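Local coordinates for extracellular solute-binding protein, family 1 (Bifidobacterium longum subsp. infantis, PDB 6FTH), which probably captures human milk oligosaccharides outside the cell and delivers them to an ABC transporter for uptake, at residues Asn75-Leu78 / Lys82-Asp85; Glu175-Leu180 / Glu264-Ala269; Ser231-Tyr236 / Lys508-Trp513; Gln369-Phe374 / Tyr386-Asp391. All blocks are in the same frame, centred on the assembly; numbering follows the deposited sequence.

Contact 1. Residues Asn75-Leu78 / Lys82-Asp85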
loop_
_atom_site.group_PDB
_atom_site.type_symbol
_atom_site.label_atom_id
_atom_site.label_comp_id
_atom_site.label_asym_id
_atom_site.label_seq_id
_atom_site.Cartn_x
_atom_site.Cartn_y
_atom_site.Cartn_z
ATOM N N ASN A 75 7.150 -3.999 20.074
ATOM C CA ASN A 75 7.217 -5.341 20.645
ATOM C C ASN A 75 7.440 -5.278 22.149
ATOM O O ASN A 75 6.757 -5.964 22.917
ATOM C CB ASN A 75 8.317 -6.149 19.962
ATOM C CG ASN A 75 7.979 -6.487 18.529
ATOM O OD1 ASN A 75 6.834 -6.330 18.096
ATOM N ND2 ASN A 75 8.972 -6.967 17.783
ATOM N N ALA A 76 8.353 -4.418 22.593
ATOM C CA ALA A 76 8.588 -4.262 24.025
ATOM C C ALA A 76 7.344 -3.744 24.736
ATOM O O ALA A 76 7.045 -4.152 25.865
ATOM C CB ALA A 76 9.763 -3.312 24.241
ATOM N N THR A 77 6.606 -2.836 24.091
ATOM C CA THR A 77 5.393 -2.290 24.698
ATOM C C THR A 77 4.350 -3.381 24.895
ATOM O O THR A 77 3.736 -3.488 25.963
ATOM C CB THR A 77 4.852 -1.148 23.820
ATOM O OG1 THR A 77 5.824 -0.095 23.747
ATOM C CG2 THR A 77 3.553 -0.582 24.377
ATOM N N LEU A 78 4.140 -4.210 23.873
ATOM C CA LEU A 78 3.207 -5.326 24.003
ATOM C C LEU A 78 3.671 -6.317 25.070
ATOM O O LEU A 78 2.876 -6.768 25.903
ATOM C CB LEU A 78 3.052 -6.031 22.654
ATOM C CG LEU A 78 2.253 -5.243 21.612
ATOM C CD1 LEU A 78 2.536 -5.751 20.200
ATOM C CD2 LEU A 78 0.775 -5.295 21.931
ATOM N N LYS A 82 2.226 -2.340 28.627
ATOM C CA LYS A 82 2.073 -0.922 28.969
ATOM C C LYS A 82 1.429 -0.198 27.792
ATOM O O LYS A 82 2.079 0.477 26.992
ATOM C CB LYS A 82 3.401 -0.291 29.376
ATOM C CG LYS A 82 4.518 -0.296 28.331
ATOM C CD LYS A 82 5.679 0.605 28.801
ATOM C CE LYS A 82 6.860 0.598 27.835
ATOM N NZ LYS A 82 7.576 -0.714 27.791
ATOM N N ILE A 83 0.115 -0.324 27.697
ATOM C CA ILE A 83 -0.614 0.238 26.565
ATOM C C ILE A 83 -1.507 1.377 27.035
ATOM O O ILE A 83 -2.064 1.346 28.140
ATOM C CB ILE A 83 -1.386 -0.832 25.770
ATOM C CG1 ILE A 83 -2.543 -1.395 26.571
ATOM C CG2 ILE A 83 -0.434 -1.978 25.342
ATOM C CD1 ILE A 83 -3.476 -2.231 25.713
ATOM N N ALA A 84 -1.623 2.397 26.191
ATOM C CA ALA A 84 -2.527 3.499 26.467
ATOM C C ALA A 84 -3.972 3.017 26.392
ATOM O O ALA A 84 -4.274 1.963 25.819
ATOM C CB ALA A 84 -2.320 4.610 25.445
ATOM N N ASP A 85 -4.878 3.791 26.993
ATOM C CA ASP A 85 -6.292 3.442 26.922
ATOM C C ASP A 85 -6.722 3.259 25.471
ATOM O O ASP A 85 -7.399 2.282 25.121
ATOM C CB ASP A 85 -7.144 4.535 27.568
ATOM C CG ASP A 85 -6.862 4.711 29.050
ATOM O OD1 ASP A 85 -6.365 3.756 29.701
ATOM O OD2 ASP A 85 -7.156 5.816 29.556
HETATM O O HOH W 1 8.743 0.067 24.916
#

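Contact 2. Residues Glu175-Leu180 / Glu264-Ala269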
loop_
_atom_site.group_PDB
_atom_site.type_symbol
_atom_site.label_atom_id
_atom_site.label_comp_id
_atom_site.label_asym_id
_atom_site.label_seq_id
_atom_site.Cartn_x
_atom_site.Cartn_y
_atom_site.Cartn_z
ATOM N N GLU A 175 7.486 -5.790 -27.871
ATOM C CA GLU A 175 7.284 -4.383 -28.208
ATOM C C GLU A 175 7.906 -3.483 -27.153
ATOM O O GLU A 175 8.489 -2.439 -27.480
ATOM C CB GLU A 175 5.786 -4.086 -28.340
ATOM C CG GLU A 175 5.171 -4.650 -29.609
ATOM C CD GLU A 175 3.668 -4.468 -29.699
ATOM O OE1 GLU A 175 3.071 -3.823 -28.812
ATOM O OE2 GLU A 175 3.083 -4.955 -30.686
ATOM N N LEU A 176 7.823 -3.881 -25.873
ATOM C CA LEU A 176 8.466 -3.087 -24.831
ATOM C C LEU A 176 9.981 -3.051 -25.018
ATOM O O LEU A 176 10.602 -1.985 -24.892
ATOM C CB LEU A 176 8.081 -3.583 -23.441
ATOM C CG LEU A 176 8.784 -2.929 -22.259
ATOM C CD1 LEU A 176 8.511 -1.432 -22.187
ATOM C CD2 LEU A 176 8.351 -3.638 -20.978
ATOM N N GLU A 177 10.593 -4.203 -25.307
ATOM C CA GLU A 177 12.031 -4.229 -25.527
ATOM C C GLU A 177 12.410 -3.313 -26.687
ATOM O O GLU A 177 13.387 -2.544 -26.597
ATOM C CB GLU A 177 12.495 -5.670 -25.772
ATOM C CG GLU A 177 13.980 -5.778 -25.916
ATOM C CD GLU A 177 14.456 -7.185 -26.215
ATOM O OE1 GLU A 177 13.623 -8.092 -26.443
ATOM O OE2 GLU A 177 15.688 -7.379 -26.208
ATOM N N ASN A 178 11.629 -3.340 -27.766
ATOM C CA ASN A 178 11.939 -2.491 -28.918
ATOM C C ASN A 178 11.870 -1.016 -28.551
ATOM O O ASN A 178 12.747 -0.226 -28.941
ATOM C CB ASN A 178 10.986 -2.812 -30.062
ATOM C CG ASN A 178 11.240 -1.964 -31.291
ATOM O OD1 ASN A 178 12.287 -2.088 -31.940
ATOM N ND2 ASN A 178 10.274 -1.106 -31.632
ATOM N N VAL A 179 10.836 -0.618 -27.801
ATOM C CA VAL A 179 10.727 0.766 -27.342
ATOM C C VAL A 179 11.927 1.158 -26.491
ATOM O O VAL A 179 12.488 2.260 -26.632
ATOM C CB VAL A 179 9.407 0.947 -26.559
ATOM C CG1 VAL A 179 9.431 2.222 -25.748
ATOM C CG2 VAL A 179 8.218 0.887 -27.503
ATOM N N LEU A 180 12.342 0.274 -25.579
ATOM C CA LEU A 180 13.437 0.614 -24.690
ATOM C C LEU A 180 14.742 0.776 -25.460
ATOM O O LEU A 180 15.544 1.649 -25.126
ATOM C CB LEU A 180 13.581 -0.456 -23.611
ATOM C CG LEU A 180 12.400 -0.591 -22.628
ATOM C CD1 LEU A 180 12.692 -1.695 -21.677
ATOM C CD2 LEU A 180 12.148 0.698 -21.874
ATOM N N GLU A 264 21.348 -5.828 -22.060
ATOM C CA GLU A 264 21.308 -4.922 -23.195
ATOM C C GLU A 264 21.467 -3.463 -22.791
ATOM O O GLU A 264 21.349 -2.583 -23.651
ATOM C CB GLU A 264 20.003 -5.142 -23.982
ATOM C CG GLU A 264 19.950 -6.515 -24.655
ATOM C CD GLU A 264 18.671 -6.802 -25.407
ATOM O OE1 GLU A 264 17.565 -6.399 -24.967
ATOM O OE2 GLU A 264 18.758 -7.467 -26.450
ATOM N N GLY A 265 21.748 -3.175 -21.522
ATOM C CA GLY A 265 21.902 -1.807 -21.094
ATOM C C GLY A 265 20.616 -1.023 -21.043
ATOM O O GLY A 265 20.648 0.214 -21.109
ATOM N N LEU A 266 19.467 -1.698 -20.927
ATOM C CA LEU A 266 18.184 -1.008 -20.915
ATOM C C LEU A 266 17.677 -0.695 -19.516
ATOM O O LEU A 266 16.707 0.063 -19.376
ATOM C CB LEU A 266 17.162 -1.825 -21.683
ATOM C CG LEU A 266 17.603 -2.233 -23.099
ATOM C CD1 LEU A 266 16.634 -3.169 -23.780
ATOM C CD2 LEU A 266 17.819 -1.002 -23.988
ATOM N N ILE A 267 18.307 -1.263 -18.495
ATOM C CA ILE A 267 18.084 -0.983 -17.083
ATOM C C ILE A 267 19.459 -0.725 -16.471
ATOM O O ILE A 267 20.421 -1.379 -16.888
ATOM C CB ILE A 267 17.388 -2.187 -16.423
ATOM C CG1 ILE A 267 15.963 -2.301 -16.965
ATOM C CG2 ILE A 267 17.447 -2.082 -14.912
ATOM C CD1 ILE A 267 15.182 -3.543 -16.522
ATOM N N PRO A 268 19.611 0.173 -15.487
ATOM C CA PRO A 268 20.961 0.443 -14.956
ATOM C C PRO A 268 21.609 -0.809 -14.391
ATOM O O PRO A 268 20.978 -1.596 -13.678
ATOM C CB PRO A 268 20.711 1.490 -13.869
ATOM C CG PRO A 268 19.459 2.208 -14.333
ATOM C CD PRO A 268 18.615 1.097 -14.915
ATOM N N ALA A 269 22.894 -0.987 -14.719
ATOM C CA ALA A 269 23.623 -2.169 -14.274
ATOM C C ALA A 269 23.683 -2.267 -12.753
ATOM O O ALA A 269 23.749 -3.374 -12.216
ATOM C CB ALA A 269 25.040 -2.154 -14.855
#

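Contact 3. Residues Ser231-Tyr236 / Lys508-Trp513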
loop_
_atom_site.group_PDB
_atom_site.type_symbol
_atom_site.label_atom_id
_atom_site.label_comp_id
_atom_site.label_asym_id
_atom_site.label_seq_id
_atom_site.Cartn_x
_atom_site.Cartn_y
_atom_site.Cartn_z
ATOM N N SER A 231 0.441 -11.306 -0.992
ATOM C CA SER A 231 1.193 -11.201 -2.237
ATOM C C SER A 231 2.621 -10.696 -2.057
ATOM O O SER A 231 3.534 -11.273 -2.675
ATOM C CB SER A 231 0.412 -10.359 -3.255
ATOM O OG SER A 231 1.103 -10.267 -4.469
ATOM N N PRO A 232 2.899 -9.697 -1.220
ATOM C CA PRO A 232 4.299 -9.302 -1.024
ATOM C C PRO A 232 5.195 -10.394 -0.497
ATOM O O PRO A 232 6.417 -10.243 -0.580
ATOM C CB PRO A 232 4.199 -8.142 -0.029
ATOM C CG PRO A 232 2.874 -7.550 -0.303
ATOM C CD PRO A 232 1.983 -8.719 -0.622
ATOM N N THR A 233 4.654 -11.481 0.044
ATOM C CA THR A 233 5.475 -12.587 0.513
ATOM C C THR A 233 5.533 -13.753 -0.460
ATOM O O THR A 233 6.141 -14.780 -0.141
ATOM C CB THR A 233 5.033 -13.057 1.910
ATOM O OG1 THR A 233 3.714 -13.611 1.883
ATOM C CG2 THR A 233 5.057 -11.886 2.893
ATOM N N GLY A 234 4.960 -13.616 -1.652
ATOM C CA GLY A 234 5.149 -14.575 -2.709
ATOM C C GLY A 234 3.962 -15.459 -3.045
ATOM O O GLY A 234 4.158 -16.478 -3.708
ATOM N N PHE A 235 2.754 -15.094 -2.636
ATOM C CA PHE A 235 1.570 -15.928 -2.856
ATOM C C PHE A 235 0.554 -15.262 -3.772
ATOM O O PHE A 235 0.490 -14.032 -3.879
ATOM C CB PHE A 235 0.923 -16.315 -1.525
ATOM C CG PHE A 235 1.888 -17.017 -0.622
ATOM C CD1 PHE A 235 2.137 -18.366 -0.776
ATOM C CD2 PHE A 235 2.668 -16.289 0.271
ATOM C CE1 PHE A 235 3.099 -19.002 -0.006
ATOM C CE2 PHE A 235 3.626 -16.918 1.045
ATOM C CZ PHE A 235 3.842 -18.272 0.912
ATOM N N TYR A 236 -0.231 -16.105 -4.445
ATOM C CA TYR A 236 -1.302 -15.647 -5.306
ATOM C C TYR A 236 -2.401 -16.689 -5.304
ATOM O O TYR A 236 -2.260 -17.765 -4.727
ATOM C CB TYR A 236 -0.841 -15.396 -6.736
ATOM C CG TYR A 236 -0.487 -16.602 -7.566
ATOM C CD1 TYR A 236 0.743 -17.236 -7.406
ATOM C CD2 TYR A 236 -1.353 -17.065 -8.547
ATOM C CE1 TYR A 236 1.082 -18.317 -8.177
ATOM C CE2 TYR A 236 -1.031 -18.154 -9.311
ATOM C CZ TYR A 236 0.199 -18.771 -9.137
ATOM O OH TYR A 236 0.581 -19.855 -9.899
ATOM N N LYS A 508 0.026 -24.197 1.902
ATOM C CA LYS A 508 -1.126 -24.872 2.476
ATOM C C LYS A 508 -1.791 -24.031 3.568
ATOM O O LYS A 508 -3.025 -24.021 3.683
ATOM C CB LYS A 508 -0.681 -26.242 2.985
ATOM C CG LYS A 508 -1.790 -27.121 3.537
ATOM C CD LYS A 508 -1.460 -28.656 3.474
ATOM C CE LYS A 508 -0.161 -28.946 4.127
ATOM N NZ LYS A 508 0.018 -30.404 4.255
ATOM N N ILE A 509 -0.992 -23.319 4.391
ATOM C CA ILE A 509 -1.546 -22.421 5.401
ATOM C C ILE A 509 -2.376 -21.320 4.754
ATOM O O ILE A 509 -3.510 -21.052 5.171
ATOM C CB ILE A 509 -0.418 -21.842 6.276
ATOM C CG1 ILE A 509 0.115 -22.943 7.199
ATOM C CG2 ILE A 509 -0.908 -20.638 7.063
ATOM C CD1 ILE A 509 1.396 -22.549 7.969
ATOM N N TRP A 510 -1.848 -20.701 3.686
ATOM C CA TRP A 510 -2.602 -19.645 3.025
ATOM C C TRP A 510 -3.851 -20.207 2.363
ATOM O O TRP A 510 -4.908 -19.569 2.393
ATOM C CB TRP A 510 -1.734 -18.885 2.018
ATOM C CG TRP A 510 -0.944 -17.798 2.665
ATOM C CD1 TRP A 510 0.409 -17.736 2.800
ATOM C CD2 TRP A 510 -1.472 -16.595 3.256
ATOM N NE1 TRP A 510 0.755 -16.565 3.449
ATOM C CE2 TRP A 510 -0.381 -15.865 3.748
ATOM C CE3 TRP A 510 -2.759 -16.085 3.435
ATOM C CZ2 TRP A 510 -0.525 -14.632 4.389
ATOM C CZ3 TRP A 510 -2.907 -14.857 4.085
ATOM C CH2 TRP A 510 -1.793 -14.150 4.553
ATOM N N GLN A 511 -3.764 -21.399 1.764
ATOM C CA GLN A 511 -4.969 -21.993 1.191
ATOM C C GLN A 511 -6.035 -22.193 2.256
ATOM O O GLN A 511 -7.223 -21.947 2.018
ATOM C CB GLN A 511 -4.662 -23.326 0.521
ATOM C CG GLN A 511 -5.887 -23.996 -0.094
ATOM C CD GLN A 511 -6.269 -23.409 -1.448
ATOM O OE1 GLN A 511 -5.529 -23.555 -2.426
ATOM N NE2 GLN A 511 -7.443 -22.787 -1.516
ATOM N N LYS A 512 -5.637 -22.687 3.423
ATOM C CA LYS A 512 -6.598 -22.947 4.491
ATOM C C LYS A 512 -7.322 -21.677 4.905
ATOM O O LYS A 512 -8.550 -21.657 5.003
ATOM C CB LYS A 512 -5.874 -23.555 5.692
ATOM C CG LYS A 512 -6.801 -23.829 6.871
ATOM C CD LYS A 512 -6.087 -24.479 8.016
ATOM C CE LYS A 512 -5.170 -23.513 8.691
ATOM N NZ LYS A 512 -4.505 -24.079 9.917
ATOM N N TRP A 513 -6.579 -20.612 5.185
ATOM C CA TRP A 513 -7.237 -19.388 5.650
ATOM C C TRP A 513 -8.008 -18.716 4.525
ATOM O O TRP A 513 -9.095 -18.170 4.744
ATOM C CB TRP A 513 -6.217 -18.447 6.267
ATOM C CG TRP A 513 -5.742 -18.988 7.575
ATOM C CD1 TRP A 513 -4.542 -19.584 7.829
ATOM C CD2 TRP A 513 -6.510 -19.099 8.776
ATOM N NE1 TRP A 513 -4.505 -20.043 9.134
ATOM C CE2 TRP A 513 -5.707 -19.768 9.726
ATOM C CE3 TRP A 513 -7.803 -18.705 9.141
ATOM C CZ2 TRP A 513 -6.143 -20.011 11.032
ATOM C CZ3 TRP A 513 -8.237 -18.955 10.439
ATOM C CH2 TRP A 513 -7.405 -19.607 11.367
HETATM O O HOH W 2 3.090 -15.073 4.120
#

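Contact 4. Residues Gln369-Phe374 / Tyr386-Asp391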
loop_
_atom_site.group_PDB
_atom_site.type_symbol
_atom_site.label_atom_id
_atom_site.label_comp_id
_atom_site.label_asym_id
_atom_site.label_seq_id
_atom_site.Cartn_x
_atom_site.Cartn_y
_atom_site.Cartn_z
ATOM N N GLN A 369 -9.614 15.198 10.463
ATOM C CA GLN A 369 -8.347 14.479 10.604
ATOM C C GLN A 369 -7.634 14.370 9.271
ATOM O O GLN A 369 -6.411 14.489 9.184
ATOM C CB GLN A 369 -8.563 13.071 11.130
ATOM C CG GLN A 369 -9.026 12.911 12.526
ATOM C CD GLN A 369 -9.289 11.459 12.789
ATOM O OE1 GLN A 369 -8.348 10.667 12.919
ATOM N NE2 GLN A 369 -10.556 11.062 12.755
ATOM N N PHE A 370 -8.378 14.053 8.224
ATOM C CA PHE A 370 -7.770 13.723 6.944
ATOM C C PHE A 370 -7.231 14.978 6.259
ATOM O O PHE A 370 -6.150 14.948 5.672
ATOM C CB PHE A 370 -8.812 12.980 6.085
ATOM C CG PHE A 370 -8.301 12.488 4.756
ATOM C CD1 PHE A 370 -7.236 11.602 4.670
ATOM C CD2 PHE A 370 -8.928 12.875 3.583
ATOM C CE1 PHE A 370 -6.769 11.163 3.436
ATOM C CE2 PHE A 370 -8.479 12.429 2.346
ATOM C CZ PHE A 370 -7.402 11.579 2.276
ATOM N N LEU A 371 -7.980 16.088 6.341
ATOM C CA LEU A 371 -7.678 17.323 5.617
ATOM C C LEU A 371 -7.328 18.500 6.518
ATOM O O LEU A 371 -7.058 19.592 6.000
ATOM C CB LEU A 371 -8.889 17.715 4.752
ATOM C CG LEU A 371 -9.327 16.646 3.744
ATOM C CD1 LEU A 371 -10.608 17.056 3.018
ATOM C CD2 LEU A 371 -8.224 16.352 2.760
ATOM N N GLY A 372 -7.352 18.325 7.826
ATOM C CA GLY A 372 -7.106 19.400 8.771
ATOM C C GLY A 372 -8.386 20.109 9.193
ATOM O O GLY A 372 -9.473 19.894 8.657
ATOM N N SER A 373 -8.236 20.993 10.176
ATOM C CA SER A 373 -9.384 21.661 10.778
ATOM C C SER A 373 -10.142 22.506 9.758
ATOM O O SER A 373 -9.552 23.123 8.867
ATOM C CB SER A 373 -8.889 22.573 11.899
ATOM O OG SER A 373 -8.142 21.848 12.867
ATOM N N PHE A 374 -11.470 22.529 9.902
ATOM C CA PHE A 374 -12.305 23.427 9.111
ATOM C C PHE A 374 -11.840 24.869 9.296
ATOM O O PHE A 374 -11.530 25.305 10.409
ATOM C CB PHE A 374 -13.765 23.296 9.556
ATOM C CG PHE A 374 -14.395 21.962 9.222
ATOM C CD1 PHE A 374 -14.176 21.351 8.003
ATOM C CD2 PHE A 374 -15.201 21.330 10.148
ATOM C CE1 PHE A 374 -14.766 20.137 7.713
ATOM C CE2 PHE A 374 -15.789 20.127 9.878
ATOM C CZ PHE A 374 -15.575 19.520 8.663
ATOM N N TYR A 386 -16.667 19.420 0.464
ATOM C CA TYR A 386 -15.559 20.082 1.140
ATOM C C TYR A 386 -14.572 20.544 0.087
ATOM O O TYR A 386 -14.359 19.851 -0.907
ATOM C CB TYR A 386 -14.876 19.134 2.130
ATOM C CG TYR A 386 -15.838 18.654 3.174
ATOM C CD1 TYR A 386 -16.064 19.383 4.334
ATOM C CD2 TYR A 386 -16.590 17.509 2.958
ATOM C CE1 TYR A 386 -16.973 18.967 5.267
ATOM C CE2 TYR A 386 -17.505 17.064 3.900
ATOM C CZ TYR A 386 -17.700 17.809 5.057
ATOM O OH TYR A 386 -18.605 17.423 6.016
ATOM N N THR A 387 -13.954 21.703 0.315
ATOM C CA THR A 387 -12.958 22.259 -0.597
ATOM C C THR A 387 -11.651 22.518 0.137
ATOM O O THR A 387 -11.626 23.197 1.168
ATOM C CB THR A 387 -13.452 23.555 -1.238
ATOM O OG1 THR A 387 -14.669 23.290 -1.950
ATOM C CG2 THR A 387 -12.404 24.111 -2.187
ATOM N N VAL A 388 -10.579 21.977 -0.410
ATOM C CA VAL A 388 -9.234 22.155 0.117
ATOM C C VAL A 388 -8.566 23.338 -0.581
ATOM O O VAL A 388 -8.625 23.478 -1.811
ATOM C CB VAL A 388 -8.407 20.877 -0.088
ATOM C CG1 VAL A 388 -6.956 21.067 0.422
ATOM C CG2 VAL A 388 -9.059 19.699 0.600
ATOM N N ASP A 389 -7.907 24.183 0.209
ATOM C CA ASP A 389 -7.015 25.206 -0.332
ATOM C C ASP A 389 -5.717 24.490 -0.683
ATOM O O ASP A 389 -4.901 24.190 0.191
ATOM C CB ASP A 389 -6.795 26.285 0.721
ATOM C CG ASP A 389 -5.981 27.455 0.210
ATOM O OD1 ASP A 389 -5.123 27.256 -0.667
ATOM O OD2 ASP A 389 -6.197 28.583 0.716
ATOM N N GLU A 390 -5.547 24.174 -1.964
ATOM C CA GLU A 390 -4.477 23.278 -2.393
ATOM C C GLU A 390 -3.098 23.850 -2.105
ATOM O O GLU A 390 -2.210 23.127 -1.630
ATOM C CB GLU A 390 -4.630 22.974 -3.880
ATOM C CG GLU A 390 -5.897 22.194 -4.200
ATOM C CD GLU A 390 -6.196 22.124 -5.664
ATOM O OE1 GLU A 390 -5.248 22.157 -6.477
ATOM O OE2 GLU A 390 -7.402 22.027 -5.991
ATOM N N ASP A 391 -2.886 25.140 -2.394
ATOM C CA ASP A 391 -1.567 25.717 -2.163
ATOM C C ASP A 391 -1.251 25.792 -0.682
ATOM O O ASP A 391 -0.100 25.599 -0.272
ATOM C CB ASP A 391 -1.486 27.106 -2.789
ATOM C CG ASP A 391 -1.507 27.063 -4.293
ATOM O OD1 ASP A 391 -1.237 25.977 -4.869
ATOM O OD2 ASP A 391 -1.779 28.119 -4.906
#

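Contact 1. Residues Asn75-Leu78 / Lys82-Asp85
Thr77 meets Lys82 through both backbone and side chain. Lys82 N donates to Thr77 O at 3.3 Å (N-H...O 141°), a bond that runs from residue i+5 to i, where a regular alpha-helical bond runs from i+4 to i. Beside it the methyl of Thr77 lies against the peptide, CG2 being 3.2 Å from Lys82 O and 4.1 Å from Lys82 CG. CG2 stands anti to the backbone N, and this turns the methyl to the returning chain while OG1 stays on the helix side. Farther along, the same methyl comes within 4.3 Å of Ile83 CG2.

The turn closes helix 67-80 and leads into strand 86-88, so it lies within a beta-alpha-beta crossover: strands 59-66 and 86-88 are parallel, with strand 29-36 between them.

Threonine suits its place because its two branches do different work. OG1 is bonded to Gln73 O one turn back and also accepts from a water, 3.1 Å away, which in turn takes a hydrogen bond from Lys82 NZ. The lysine chain runs extended until a bend at its last torsion (chi4 -68°) brings the ammonium to this water. Ile83 also packs on Phe103 and touches Ser344.

Contact 2. Residues Glu175-Leu180 / Glu264-Ala269
A Schellman motif ends helix 249-263, and the residues on each side of its glycine, Glu264 and Leu266, are the ones that reach helix 173-185. Gly265 is the C-prime residue: its positive phi of 72°, easily adopted without a side chain, lets its N bond to Ile262 O and Leu266 N to Leu261 O. Glu264, just before the glycine, points to helix 173-185, and the turn at Gly265 brings Leu266 to the same side, where they meet Glu177 and Leu180, one turn apart on the helix.

The two glutamate side chains cross at about a right angle where their carboxylates meet, the planes 46° apart. Glu177 OE2 lies 2.5 Å from Glu264 OE1 and 3.1 Å from Glu264 OE2. An approach this close makes it probable that one of the acids carries a proton. Glu177 reaches the spot because CG is anti to the backbone N (chi1 -176°) and the chain continues extended. Lys260 forms a salt bridge with its other oxygen, OE1, while Lys181 is a long, weak ion partner of both acids.

Next to the acids the contact is apolar. Leu266 straddles the helix surface with its fork: CD1 touches Leu180 CB at 4.1 Å and Glu177 CG at 4.3 Å, and CD2 packs against Leu180 O at 3.7 Å. A branched aliphatic residue fills both places at once.

Lys184 of the same helix holds Gly265 O. Leu180 continues inward onto Leu261 of helix 249-263 and Pro198 and Met199 of strand 197-199, whose Met199 also bonds to the backbone of Leu266.

Contact 3. Residues Ser231-Tyr236 / Lys508-Trp513
Phe235 and Trp510 form the tight part of this contact, where a strand start meets helix 503-518. Trp510 CD1 sits over the centre of one face of the phenyl ring, 3.6 Å above its plane, so that all six ring carbons are at similar range; the nearest, Phe235 CD2, is 3.7 Å from Trp510 CD1. The planes are inclined at 41° and the side chains cross at about a right angle, an oblique pairing between a stack and an edge-on approach. Only the five-membered part of the indole, CD1 and NE1, does the touching. Trp510 presents it with CG anti to the carbonyl carbon (chi1 -85°).

The other side is looser and wet. Thr233 OG1 and Trp510 NE1 stand 4.5 Å apart, too far for a direct bond, and a water fills the gap: it accepts from Trp510 NE1 at 2.9 Å, lying in the indole plane, and donates to Thr233 OG1 at 2.7 Å. Thr233 OG1 is also bonded to Ala230 O, which fixes the hydroxyl at the edge of the phenyl ring. Tryptophan thus serves twice, with carbon for the packing and an N-H for the water. Gly234, at phi 108°, makes the turn into the strand where a side chain would clash.

Strands 235-238 and 241-244 form a hairpin on this helix, with Val242 touching Trp510, while Leu463 of helix 457-484 also touches the Trp510 side chain.

Contact 4. Residues Gln369-Phe374 / Tyr386-Asp391
Tyr386 OH is hydrogen-bonded to Glu363 OE2 at the start of helix 363-371, which holds the phenol in place while its ring meets Phe374. Strand 385-388 is the middle strand of a small mixed sheet; it forms a hairpin with strand 378-382 and runs parallel to strand 418-420. Side chains alternate along it, so Tyr386 and Val388 point toward the helix end while Thr387 points away.

The two aromatic rings meet rim to rim. Their planes are nearly parallel, 8° apart, but the centroids are 5.7 Å from each other and neither ring covers the other's face. Phe374 CE1 approaches Tyr386 CE1 to 3.5 Å, and Phe374 CZ lies 3.7 Å from the same Tyr386 CE1. A tyrosine suits this place, since the ring is buried on Val367 and Val378 and the hydroxyl still finds an acid.

Between Leu371 and Phe374 the chain leaves the helix through Gly372, whose backbone (phi 91°, psi 172°) would drive a beta carbon into the preceding carbonyl oxygen. Gln368 OE1 then accepts from Phe374 N and steadies the exit. Beyond the strand, Asp389 N-caps helix 390-398, its OD1 taking the N-H of Lys392.

Leu371 and Val388 make the second apolar pair, crossing at about a right angle. Val388 CG1 is anti to the backbone N, which leaves CG2, beside that N, as the branch that meets the leucine: Val388 CG2 lies 3.9 Å from Leu371 CD1 and 4.1 Å from Leu371 CD2.

In the fold
The four contacts are spread over the chain without touching one another. Contacts 1 and 2 have centres about 50 Å apart, on opposite sides of the chain's centre, each beside a different mixed sheet: contact 1 leads into strand 86-88, contact 2 borders strand 197-199. This is consistent with the two-lobed build of ABC-transporter binding proteins, whose ligands bind between the lobes. Contact 1 comes first in sequence; contacts 2 and 3 then interleave, in the order 175-180, 231-236, 264-269, 508-513. Contact 3 joins the last helix, 503-518, to the hairpin 235-244, some 270 residues earlier. Contact 4 falls between the two segments of contact 3, yet lies about 39 Å from it, centre to centre.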